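Local atomic coordinates of glycosyl hydrolases family 31 family protein (Aspergillus niger, PDB entry 6DRU), a protein that catalyses the release of alpha-linked xylose from the non-reducing terminal glucose of xyloglucan oligosaccharides, as a retaining glycosidase of family GH31. Residues W289-Q292 and G293-A296; G54-D57 and T58-M62; Q155-M159 and I160-G164. All coordinates share one frame; numbering follows the deposited sequence.

Along the chain the three contacts come in series, neither nested nor crossed, and each lies within one loop. Interaction 2 (54-62) comes first, between strands 28-35 and 66-68, and ties that surface loop to strand 17-23 of the same N-terminal beta sheet. Interaction 3 (155-164) follows in the loop from strand 149-151 to strand 166-168, which belong to two different sheets; it meets helix 492-508 of the catalytic domain and a second subunit. Interaction 1 (289-296) lies in the barrel domain, after strand 281-284. Interactions 1 and 3 stand on opposite sides of the chain's centre, their nearest atoms about 21 Å apart.

Interaction 1 (W289-Q292 and G293-A296); sequences WAHQ and GDWA. With NAG (2-acetamido-2-deoxy-beta-D-glucopyranose), chain D.
His291 lays the edge of its imidazole against the carboxylate of Asp294, three residues on, and ND1 of His291 donates to OD2 of Asp294 at 2.7 Å. The bond is bent, with an N-H...O angle of 148°. Ring and carboxylate planes stand 79° apart, and ND1 meets the syn side of OD2, tilted out of the carboxylate plane. Both side chains set CG beside their own backbone N (chi1 -46° for His291), which brings ring and carboxylate together over the turn. Methyl CB of Ala290 packs on the same OD2 of Asp294 at 3.6 Å. The other oxygen, OD1, is held by Val333 N and the hydroxyl of Ser332, fixing the rotation of the carboxylate. Beneath this pair the backbone makes a type II beta turn, closed by Asp294 N to His291 O at 3.1 Å, with Gly293 at the third position, where its positive phi suits a residue without a side chain. The turn belongs to the loop that follows strand 281-284 of the GH31 TIM barrel, on the rim near the sugar site: the Trp289 side chain is about 8 Å from the bound xylose. One water in the bend joins His291 O to the N-H groups of Gly293 and Trp295, and another accepts from Ala290 N. At the ends of the loop, CB of Trp289 touches Ala296 O at 3.3 Å while its indole swings off in another direction. Gln292 turns away from the turn, OE1 bonded to the hydroxyl of Ser327 and NE2 to Trp357 O. The Trp295 indole packs on helix 370-385, one face also carrying Gly293 O 3.3 Å above its plane. A glycan sugar, NAG of chain D, reaches Trp289 O through O6 in a weak hydrogen bond.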
ATOM      1  N   TRP A 289     -20.736 -35.412   3.970  1.00 66.15           N
ATOM      2  CA  TRP A 289     -19.403 -35.902   3.659  1.00 62.25           C
ATOM      3  C   TRP A 289     -18.651 -36.230   4.942  1.00 61.46           C
ATOM      4  O   TRP A 289     -19.060 -35.862   6.047  1.00 66.19           O
ATOM      5  CB  TRP A 289     -18.628 -34.867   2.838  1.00 57.86           C
ATOM      6  CG  TRP A 289     -18.775 -33.474   3.373  1.00 63.47           C
ATOM      7  CD1 TRP A 289     -18.192 -32.958   4.495  1.00 59.10           C
ATOM      8  CD2 TRP A 289     -19.562 -32.417   2.809  1.00 64.23           C
ATOM      9  NE1 TRP A 289     -18.568 -31.646   4.664  1.00 58.95           N
ATOM     10  CE2 TRP A 289     -19.407 -31.291   3.642  1.00 59.99           C
ATOM     11  CE3 TRP A 289     -20.382 -32.315   1.680  1.00 56.04           C
ATOM     12  CZ2 TRP A 289     -20.041 -30.077   3.381  1.00 52.38           C
ATOM     13  CZ3 TRP A 289     -21.009 -31.110   1.423  1.00 58.05           C
ATOM     14  CH2 TRP A 289     -20.835 -30.007   2.270  1.00 59.46           C
ATOM     15  N   ALA A 290     -17.529 -36.932   4.782  1.00 65.68           N
ATOM     16  CA  ALA A 290     -16.689 -37.249   5.930  1.00 60.76           C
ATOM     17  C   ALA A 290     -15.829 -36.058   6.336  1.00 60.02           C
ATOM     18  O   ALA A 290     -15.701 -35.761   7.529  1.00 59.58           O
ATOM     19  CB  ALA A 290     -15.815 -38.464   5.621  1.00 53.79           C
ATOM     20  N   HIS A 291     -15.237 -35.367   5.363  1.00 58.36           N
ATOM     21  CA  HIS A 291     -14.394 -34.212   5.631  1.00 60.04           C
ATOM     22  C   HIS A 291     -14.648 -33.139   4.581  1.00 61.77           C
ATOM     23  O   HIS A 291     -15.056 -33.434   3.455  1.00 59.42           O
ATOM     24  CB  HIS A 291     -12.905 -34.586   5.639  1.00 59.07           C
ATOM     25  CG  HIS A 291     -12.592 -35.821   6.428  1.00 65.39           C
ATOM     26  ND1 HIS A 291     -12.403 -37.052   5.836  1.00 61.11           N
ATOM     27  CD2 HIS A 291     -12.435 -36.014   7.758  1.00 58.59           C
ATOM     28  CE1 HIS A 291     -12.142 -37.950   6.769  1.00 68.15           C
ATOM     29  NE2 HIS A 291     -12.155 -37.346   7.944  1.00 70.51           N
ATOM     30  N   GLN A 292     -14.396 -31.887   4.964  1.00 54.10           N
ATOM     31  CA  GLN A 292     -14.496 -30.767   4.034  1.00 50.42           C
ATOM     32  C   GLN A 292     -13.392 -30.884   2.992  1.00 60.17           C
ATOM     33  O   GLN A 292     -12.205 -30.778   3.318  1.00 66.05           O
ATOM     34  CB  GLN A 292     -14.392 -29.442   4.782  1.00 41.53           C
ATOM     35  CG  GLN A 292     -15.585 -29.110   5.651  1.00 53.61           C
ATOM     36  CD  GLN A 292     -15.428 -27.774   6.347  1.00 63.27           C
ATOM     37  OE1 GLN A 292     -15.672 -26.721   5.760  1.00 67.72           O
ATOM     38  NE2 GLN A 292     -15.011 -27.812   7.607  1.00 67.11           N
ATOM     39  N   GLY A 293     -13.774 -31.098   1.738  1.00 55.62           N
ATOM     40  CA  GLY A 293     -12.829 -31.294   0.660  1.00 46.38           C
ATOM     41  C   GLY A 293     -12.791 -32.706   0.125  1.00 56.00           C
ATOM     42  O   GLY A 293     -12.151 -32.943  -0.908  1.00 55.15           O
ATOM     43  N   ASP A 294     -13.446 -33.655   0.799  1.00 59.54           N
ATOM     44  CA  ASP A 294     -13.503 -35.022   0.290  1.00 64.46           C
ATOM     45  C   ASP A 294     -14.342 -35.101  -0.980  1.00 65.89           C
ATOM     46  O   ASP A 294     -14.024 -35.876  -1.890  1.00 64.68           O
ATOM     47  CB  ASP A 294     -14.058 -35.958   1.364  1.00 62.62           C
ATOM     48  CG  ASP A 294     -13.030 -36.303   2.425  1.00 64.24           C
ATOM     49  OD1 ASP A 294     -11.889 -35.801   2.337  1.00 62.63           O
ATOM     50  OD2 ASP A 294     -13.362 -37.076   3.349  1.00 64.89           O
ATOM     51  N   TRP A 295     -15.409 -34.309  -1.056  1.00 65.21           N
ATOM     52  CA  TRP A 295     -16.285 -34.253  -2.225  1.00 61.98           C
ATOM     53  C   TRP A 295     -16.795 -35.647  -2.587  1.00 61.78           C
ATOM     54  O   TRP A 295     -16.625 -36.144  -3.702  1.00 60.36           O
ATOM     55  CB  TRP A 295     -15.573 -33.577  -3.397  1.00 53.57           C
ATOM     56  CG  TRP A 295     -15.303 -32.135  -3.115  1.00 59.66           C
ATOM     57  CD1 TRP A 295     -16.148 -31.252  -2.505  1.00 59.32           C
ATOM     58  CD2 TRP A 295     -14.098 -31.413  -3.386  1.00 57.68           C
ATOM     59  NE1 TRP A 295     -15.552 -30.021  -2.401  1.00 62.40           N
ATOM     60  CE2 TRP A 295     -14.291 -30.092  -2.933  1.00 56.61           C
ATOM     61  CE3 TRP A 295     -12.877 -31.749  -3.979  1.00 52.67           C
ATOM     62  CZ2 TRP A 295     -13.312 -29.112  -3.052  1.00 47.26           C
ATOM     63  CZ3 TRP A 295     -11.907 -30.773  -4.095  1.00 51.68           C
ATOM     64  CH2 TRP A 295     -12.129 -29.471  -3.634  1.00 48.95           C
ATOM     65  N   ALA A 296     -17.431 -36.267  -1.597  1.00 64.22           N
ATOM     66  CA  ALA A 296     -18.018 -37.593  -1.703  1.00 57.11           C
ATOM     67  C   ALA A 296     -18.891 -37.819  -0.481  1.00 56.48           C
ATOM     68  O   ALA A 296     -18.607 -37.297   0.602  1.00 62.18           O
ATOM     69  CB  ALA A 296     -16.945 -38.684  -1.800  1.00 53.89           C
TER
HETATM   70  C1  NAG D   1     -18.875 -31.523  11.366  1.00 58.92           C
HETATM   71  C2  NAG D   1     -19.437 -31.941  12.711  1.00 64.08           C
HETATM   72  C3  NAG D   1     -19.689 -33.401  12.858  1.00 62.52           C
HETATM   73  C4  NAG D   1     -20.249 -34.024  11.598  1.00 64.94           C
HETATM   74  C5  NAG D   1     -19.433 -33.598  10.402  1.00 60.71           C
HETATM   75  C6  NAG D   1     -19.993 -34.226   9.146  1.00 64.41           C
HETATM   76  C7  NAG D   1     -18.646 -30.272  14.351  1.00 69.22           C
HETATM   77  C8  NAG D   1     -17.647 -29.860  15.412  1.00 67.01           C
HETATM   78  N2  NAG D   1     -18.515 -31.532  13.712  1.00 67.86           N
HETATM   79  O3  NAG D   1     -20.557 -33.612  13.948  1.00 59.96           O
HETATM   80  O4  NAG D   1     -20.206 -35.425  11.718  1.00 60.95           O
HETATM   81  O5  NAG D   1     -19.504 -32.199  10.308  1.00 68.69           O
HETATM   82  O6  NAG D   1     -19.769 -33.371   8.047  1.00 86.12           O
HETATM   83  O7  NAG D   1     -19.557 -29.527  14.051  1.00 70.82           O
HETATM   84  O   HOH W   1     -16.914 -38.066   2.319  1.00 56.56           O
HETATM   85  O   HOH W   2     -16.180 -32.509   0.918  1.00 57.97           O

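Interaction 2 (G54-D57 and T58-M62); sequences GYED and TAHGM
His60 points the NE2 edge of its ring at Glu56, four residues earlier, in a histidine-carboxylate hydrogen bond across a bend of the surface loop between strands 28-35 and 66-68 of the N-terminal beta sheet. The distance from His60 NE2 to Glu56 OE2 is 3.1 Å and the bond is almost straight (177°). OE2 lies in the imidazole plane, while NE2 approaches the anti side of OE2 from out of the carboxylate plane; carboxylate and ring are 79° apart. A bend at chi2 (96°) turns the Glu56 carboxylate toward His60, and Glu56 CG, placed by chi1, lies over one face of the Tyr55 ring, 3.5 Å above the plane. OE2 takes a second hydrogen bond from Gly25 N, and the ring of Phe24 meets that of His60, so the close-packed side of the loop faces the turn after strand 17-23. At the apex, by contrast, Asp57 and Thr58 are exposed, and the Asp57 carboxylate is directed off from the second half of the loop. The Thr58 carbonyl O keeps a looser contact, with Glu56 CB at 3.7 Å. Beside the imidazole edge, Tyr55 OH stands 3.2 Å from His60 CE1 and makes a weak hydrogen bond to Pro23 O.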
ATOM      1  N   GLY A  54     -25.383  -9.947 -33.954  1.00 71.24           N
ATOM      2  CA  GLY A  54     -25.054  -8.572 -34.282  1.00 69.92           C
ATOM      3  C   GLY A  54     -24.723  -8.435 -35.751  1.00 80.55           C
ATOM      4  O   GLY A  54     -24.824  -9.388 -36.531  1.00 84.41           O
ATOM      5  N   TYR A  55     -24.325  -7.215 -36.118  1.00 70.62           N
ATOM      6  CA  TYR A  55     -24.007  -6.885 -37.502  1.00 71.25           C
ATOM      7  C   TYR A  55     -22.659  -7.431 -37.954  1.00 73.74           C
ATOM      8  O   TYR A  55     -22.379  -7.412 -39.157  1.00 72.63           O
ATOM      9  CB  TYR A  55     -24.012  -5.365 -37.692  1.00 73.27           C
ATOM     10  CG  TYR A  55     -22.776  -4.689 -37.136  1.00 79.20           C
ATOM     11  CD1 TYR A  55     -22.678  -4.382 -35.786  1.00 74.39           C
ATOM     12  CD2 TYR A  55     -21.702  -4.369 -37.960  1.00 79.51           C
ATOM     13  CE1 TYR A  55     -21.547  -3.771 -35.273  1.00 77.53           C
ATOM     14  CE2 TYR A  55     -20.569  -3.762 -37.455  1.00 75.46           C
ATOM     15  CZ  TYR A  55     -20.498  -3.464 -36.112  1.00 74.41           C
ATOM     16  OH  TYR A  55     -19.371  -2.856 -35.608  1.00 78.56           O
ATOM     17  N   GLU A  56     -21.826  -7.909 -37.035  1.00 72.25           N
ATOM     18  CA  GLU A  56     -20.443  -8.211 -37.365  1.00 79.97           C
ATOM     19  C   GLU A  56     -20.308  -9.583 -38.013  1.00 85.54           C
ATOM     20  O   GLU A  56     -21.139 -10.477 -37.834  1.00 91.26           O
ATOM     21  CB  GLU A  56     -19.564  -8.152 -36.116  1.00 80.55           C
ATOM     22  CG  GLU A  56     -19.792  -6.930 -35.255  1.00 85.24           C
ATOM     23  CD  GLU A  56     -20.756  -7.194 -34.117  1.00 88.15           C
ATOM     24  OE1 GLU A  56     -21.490  -8.202 -34.184  1.00 87.95           O
ATOM     25  OE2 GLU A  56     -20.775  -6.398 -33.154  1.00 85.12           O
ATOM     26  N   ASP A  57     -19.231  -9.736 -38.780  1.00 87.18           N
ATOM     27  CA  ASP A  57     -18.834 -11.021 -39.342  1.00 92.56           C
ATOM     28  C   ASP A  57     -17.744 -11.706 -38.536  1.00 94.22           C
ATOM     29  O   ASP A  57     -17.709 -12.939 -38.479  1.00104.61           O
ATOM     30  CB  ASP A  57     -18.351 -10.843 -40.786  1.00 96.27           C
ATOM     31  CG  ASP A  57     -19.426 -10.281 -41.694  1.00126.34           C
ATOM     32  OD1 ASP A  57     -19.126  -9.340 -42.457  1.00140.81           O
ATOM     33  OD2 ASP A  57     -20.581 -10.749 -41.613  1.00126.22           O
ATOM     34  N   THR A  58     -16.857 -10.934 -37.910  1.00 91.61           N
ATOM     35  CA  THR A  58     -15.756 -11.478 -37.130  1.00 91.05           C
ATOM     36  C   THR A  58     -15.558 -10.622 -35.887  1.00 84.40           C
ATOM     37  O   THR A  58     -16.203  -9.585 -35.706  1.00 77.46           O
ATOM     38  CB  THR A  58     -14.464 -11.542 -37.953  1.00 95.93           C
ATOM     39  OG1 THR A  58     -13.390 -12.006 -37.125  1.00 99.50           O
ATOM     40  CG2 THR A  58     -14.119 -10.167 -38.507  1.00 85.58           C
ATOM     41  N   ALA A  59     -14.649 -11.070 -35.025  1.00 75.85           N
ATOM     42  CA  ALA A  59     -14.405 -10.386 -33.764  1.00 75.41           C
ATOM     43  C   ALA A  59     -13.717  -9.046 -33.996  1.00 71.81           C
ATOM     44  O   ALA A  59     -12.967  -8.864 -34.959  1.00 63.07           O
ATOM     45  CB  ALA A  59     -13.556 -11.259 -32.841  1.00 67.91           C
ATOM     46  N   HIS A  60     -13.975  -8.101 -33.089  1.00 66.81           N
ATOM     47  CA  HIS A  60     -13.362  -6.782 -33.200  1.00 68.94           C
ATOM     48  C   HIS A  60     -11.924  -6.791 -32.702  1.00 73.03           C
ATOM     49  O   HIS A  60     -11.026  -6.264 -33.365  1.00 70.70           O
ATOM     50  CB  HIS A  60     -14.172  -5.746 -32.418  1.00 70.24           C
ATOM     51  CG  HIS A  60     -15.576  -5.576 -32.901  1.00 68.84           C
ATOM     52  ND1 HIS A  60     -15.911  -4.712 -33.920  1.00 73.51           N
ATOM     53  CD2 HIS A  60     -16.734  -6.143 -32.490  1.00 77.37           C
ATOM     54  CE1 HIS A  60     -17.215  -4.763 -34.125  1.00 82.18           C
ATOM     55  NE2 HIS A  60     -17.738  -5.620 -33.268  1.00 81.43           N
ATOM     56  N   GLY A  61     -11.691  -7.384 -31.534  1.00 70.01           N
ATOM     57  CA  GLY A  61     -10.371  -7.297 -30.942  1.00 53.70           C
ATOM     58  C   GLY A  61     -10.041  -5.861 -30.588  1.00 57.51           C
ATOM     59  O   GLY A  61     -10.890  -5.099 -30.114  1.00 65.46           O
ATOM     60  N   MET A  62      -8.789  -5.479 -30.833  1.00 64.58           N
ATOM     61  CA  MET A  62      -8.323  -4.122 -30.596  1.00 60.59           C
ATOM     62  C   MET A  62      -8.389  -3.250 -31.848  1.00 63.10           C
ATOM     63  O   MET A  62      -7.771  -2.180 -31.881  1.00 67.55           O
ATOM     64  CB  MET A  62      -6.891  -4.154 -30.054  1.00 61.13           C
ATOM     65  CG  MET A  62      -6.666  -3.317 -28.807  1.00 78.12           C
ATOM     66  SD  MET A  62      -7.388  -4.063 -27.333  1.00 72.16           S
ATOM     67  CE  MET A  62      -6.495  -5.615 -27.268  1.00 83.98           C
TER

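Interaction 3 (Q155-M159 and I160-G164); sequences QQDHM and INKKG. With NAG (2-acetamido-2-deoxy-beta-D-glucopyranose), chain E.
Ile160 sets its CB against the carbonyl group of Met159, and the rest of the side chain heads off to Leu503 of helix 492-508 and to helix 637-640. Next to this pair, His158 lies with one face under O6 of a glycan NAG (chain E). The backbone O of Asn161 meets the bent end of the Met159 side chain, with Met159 CE at 3.4 Å. The Asn161 side chain points the other way: Asn161 OD1 accepts from Lys163 N at 3.2 Å, from well above the plane of the amide, and also from the N-H of Ile149, while ND2 donates to Ser633 O. Lys162 makes the main contact. Bends at chi2 (-63°) and chi4 (85°) fold the chain back across the Asp157 side chain at about a right angle, and Lys162 CE lies between Asp157 OD2 at 3.1 Å and Met159 O at 3.3 Å. Lys162 NZ forms a salt bridge with Asp157 OD2 at 3.6 Å and has weak hydrogen bonds to Ser504 and Thr152. A water, weakly bound by NZ, carries the link on to Gln155 OE1. Asp157 OD1 meanwhile takes a weak bond from Met159 N, so the two carboxylate oxygens serve opposite halves of the loop. Lys163 extends to the carbonyls of Thr144, Gly202 and Thr203. Gly164 ends the segment with a weak hydrogen bond from its O to Thr203 of a second subunit, whose Leu204 also packs on Asp157. The bond from Lys163 N to Asn161 OD1 is that of an Asx turn, here in a loop joining two N-terminal beta sheets.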
ATOM      1  N   GLN A 155     -30.680  -8.757  -4.401  1.00 63.66           N
ATOM      2  CA  GLN A 155     -30.553  -8.103  -3.106  1.00 56.73           C
ATOM      3  C   GLN A 155     -31.927  -8.084  -2.451  1.00 71.00           C
ATOM      4  O   GLN A 155     -32.947  -7.990  -3.139  1.00 77.12           O
ATOM      5  CB  GLN A 155     -30.003  -6.678  -3.257  1.00 54.60           C
ATOM      6  CG  GLN A 155     -29.923  -5.881  -1.968  1.00 59.11           C
ATOM      7  CD  GLN A 155     -29.398  -4.478  -2.188  1.00 74.81           C
ATOM      8  OE1 GLN A 155     -29.216  -4.044  -3.326  1.00 75.11           O
ATOM      9  NE2 GLN A 155     -29.149  -3.759  -1.099  1.00 86.06           N
ATOM     10  N   GLN A 156     -31.948  -8.185  -1.121  1.00 60.03           N
ATOM     11  CA  GLN A 156     -33.205  -8.138  -0.370  1.00 53.74           C
ATOM     12  C   GLN A 156     -33.455  -6.700   0.077  1.00 59.61           C
ATOM     13  O   GLN A 156     -33.276  -6.331   1.240  1.00 63.82           O
ATOM     14  CB  GLN A 156     -33.168  -9.100   0.809  1.00 48.40           C
ATOM     15  CG  GLN A 156     -32.894 -10.536   0.413  1.00 57.43           C
ATOM     16  CD  GLN A 156     -33.025 -11.503   1.572  1.00 66.43           C
ATOM     17  OE1 GLN A 156     -32.064 -12.175   1.946  1.00 73.04           O
ATOM     18  NE2 GLN A 156     -34.221 -11.582   2.144  1.00 66.61           N
ATOM     19  N   ASP A 157     -33.885  -5.875  -0.879  1.00 66.09           N
ATOM     20  CA  ASP A 157     -34.184  -4.475  -0.616  1.00 59.01           C
ATOM     21  C   ASP A 157     -35.640  -4.102  -0.850  1.00 63.11           C
ATOM     22  O   ASP A 157     -36.023  -2.972  -0.526  1.00 62.53           O
ATOM     23  CB  ASP A 157     -33.294  -3.559  -1.474  1.00 60.79           C
ATOM     24  CG  ASP A 157     -33.423  -3.837  -2.961  1.00 73.37           C
ATOM     25  OD1 ASP A 157     -34.142  -4.787  -3.339  1.00 81.98           O
ATOM     26  OD2 ASP A 157     -32.805  -3.099  -3.758  1.00 70.21           O
ATOM     27  N   HIS A 158     -36.455  -5.006  -1.404  1.00 55.24           N
ATOM     28  CA  HIS A 158     -37.876  -4.757  -1.654  1.00 60.55           C
ATOM     29  C   HIS A 158     -38.080  -3.630  -2.665  1.00 64.03           C
ATOM     30  O   HIS A 158     -39.064  -2.889  -2.594  1.00 69.71           O
ATOM     31  CB  HIS A 158     -38.623  -4.456  -0.349  1.00 66.72           C
ATOM     32  CG  HIS A 158     -40.061  -4.869  -0.362  1.00 65.48           C
ATOM     33  ND1 HIS A 158     -40.769  -5.130   0.792  1.00 59.68           N
ATOM     34  CD2 HIS A 158     -40.925  -5.068  -1.385  1.00 69.09           C
ATOM     35  CE1 HIS A 158     -42.006  -5.472   0.480  1.00 68.56           C
ATOM     36  NE2 HIS A 158     -42.127  -5.441  -0.836  1.00 74.08           N
ATOM     37  N   MET A 159     -37.149  -3.492  -3.612  1.00 59.04           N
ATOM     38  CA  MET A 159     -37.205  -2.444  -4.620  1.00 58.79           C
ATOM     39  C   MET A 159     -36.853  -3.015  -5.986  1.00 53.20           C
ATOM     40  O   MET A 159     -35.990  -3.889  -6.099  1.00 58.04           O
ATOM     41  CB  MET A 159     -36.229  -1.303  -4.299  1.00 55.86           C
ATOM     42  CG  MET A 159     -36.299  -0.783  -2.875  1.00 60.84           C
ATOM     43  SD  MET A 159     -34.960   0.366  -2.500  1.00 83.93           S
ATOM     44  CE  MET A 159     -35.464   1.772  -3.482  1.00 74.59           C
ATOM     45  N   ILE A 160     -37.532  -2.522  -7.020  1.00 54.60           N
ATOM     46  CA  ILE A 160     -37.118  -2.769  -8.395  1.00 58.85           C
ATOM     47  C   ILE A 160     -36.503  -1.536  -9.042  1.00 62.11           C
ATOM     48  O   ILE A 160     -35.804  -1.676 -10.058  1.00 66.03           O
ATOM     49  CB  ILE A 160     -38.281  -3.303  -9.258  1.00 58.61           C
ATOM     50  CG1 ILE A 160     -39.480  -2.356  -9.196  1.00 67.25           C
ATOM     51  CG2 ILE A 160     -38.660  -4.717  -8.838  1.00 48.53           C
ATOM     52  CD1 ILE A 160     -40.578  -2.719 -10.165  1.00 63.66           C
ATOM     53  N   ASN A 161     -36.745  -0.342  -8.505  1.00 62.91           N
ATOM     54  CA  ASN A 161     -36.065   0.874  -8.935  1.00 66.09           C
ATOM     55  C   ASN A 161     -34.885   1.104  -7.998  1.00 67.92           C
ATOM     56  O   ASN A 161     -35.072   1.454  -6.827  1.00 61.50           O
ATOM     57  CB  ASN A 161     -37.016   2.069  -8.926  1.00 61.79           C
ATOM     58  CG  ASN A 161     -36.341   3.357  -9.360  1.00 65.89           C
ATOM     59  OD1 ASN A 161     -35.293   3.338 -10.004  1.00 61.93           O
ATOM     60  ND2 ASN A 161     -36.942   4.486  -9.004  1.00 64.53           N
ATOM     61  N   LYS A 162     -33.673   0.907  -8.511  1.00 64.08           N
ATOM     62  CA  LYS A 162     -32.463   1.009  -7.709  1.00 58.30           C
ATOM     63  C   LYS A 162     -31.891   2.422  -7.671  1.00 57.87           C
ATOM     64  O   LYS A 162     -30.799   2.617  -7.128  1.00 62.57           O
ATOM     65  CB  LYS A 162     -31.406   0.031  -8.228  1.00 49.15           C
ATOM     66  CG  LYS A 162     -31.859  -1.424  -8.241  1.00 56.74           C
ATOM     67  CD  LYS A 162     -32.149  -1.933  -6.833  1.00 59.43           C
ATOM     68  CE  LYS A 162     -32.816  -3.304  -6.858  1.00 57.37           C
ATOM     69  NZ  LYS A 162     -31.834  -4.419  -6.958  1.00 61.92           N
ATOM     70  N   LYS A 163     -32.599   3.403  -8.230  1.00 55.73           N
ATOM     71  CA  LYS A 163     -32.121   4.779  -8.204  1.00 50.93           C
ATOM     72  C   LYS A 163     -31.979   5.268  -6.767  1.00 53.15           C
ATOM     73  O   LYS A 163     -32.816   4.976  -5.908  1.00 55.37           O
ATOM     74  CB  LYS A 163     -33.081   5.683  -8.978  1.00 64.64           C
ATOM     75  CG  LYS A 163     -32.705   7.157  -8.981  1.00 52.56           C
ATOM     76  CD  LYS A 163     -31.847   7.499 -10.184  1.00 62.93           C
ATOM     77  CE  LYS A 163     -31.435   8.959 -10.173  1.00 60.12           C
ATOM     78  NZ  LYS A 163     -30.417   9.255 -11.220  1.00 65.79           N
ATOM     79  N   GLY A 164     -30.911   6.016  -6.510  1.00 59.23           N
ATOM     80  CA  GLY A 164     -30.637   6.509  -5.176  1.00 53.91           C
ATOM     81  C   GLY A 164     -29.965   5.519  -4.254  1.00 64.96           C
ATOM     82  O   GLY A 164     -29.834   5.804  -3.058  1.00 61.00           O
TER
HETATM   83  C1  NAG E   1     -45.487  -3.312   0.787  1.00 69.95           C
HETATM   84  C2  NAG E   1     -45.651  -4.290   1.933  1.00 70.44           C
HETATM   85  C3  NAG E   1     -45.132  -3.760   3.218  1.00 63.56           C
HETATM   86  C4  NAG E   1     -43.734  -3.215   3.040  1.00 68.93           C
HETATM   87  C5  NAG E   1     -43.739  -2.192   1.928  1.00 70.57           C
HETATM   88  C6  NAG E   1     -42.346  -1.626   1.747  1.00 63.77           C
HETATM   89  C7  NAG E   1     -47.474  -5.940   1.828  1.00 64.74           C
HETATM   90  C8  NAG E   1     -48.938  -6.288   1.980  1.00 65.95           C
HETATM   91  N2  NAG E   1     -47.027  -4.616   2.076  1.00 68.51           N
HETATM   92  O3  NAG E   1     -45.160  -4.785   4.185  1.00 69.42           O
HETATM   93  O4  NAG E   1     -43.297  -2.614   4.236  1.00 68.63           O
HETATM   94  O5  NAG E   1     -44.167  -2.824   0.745  1.00 74.22           O
HETATM   95  O6  NAG E   1     -41.922  -1.808   0.414  1.00 83.70           O
HETATM   96  O7  NAG E   1     -46.681  -6.795   1.490  1.00 63.34           O
HETATM   97  O   HOH W   3     -28.906  -5.176  -6.092  1.00 58.19           O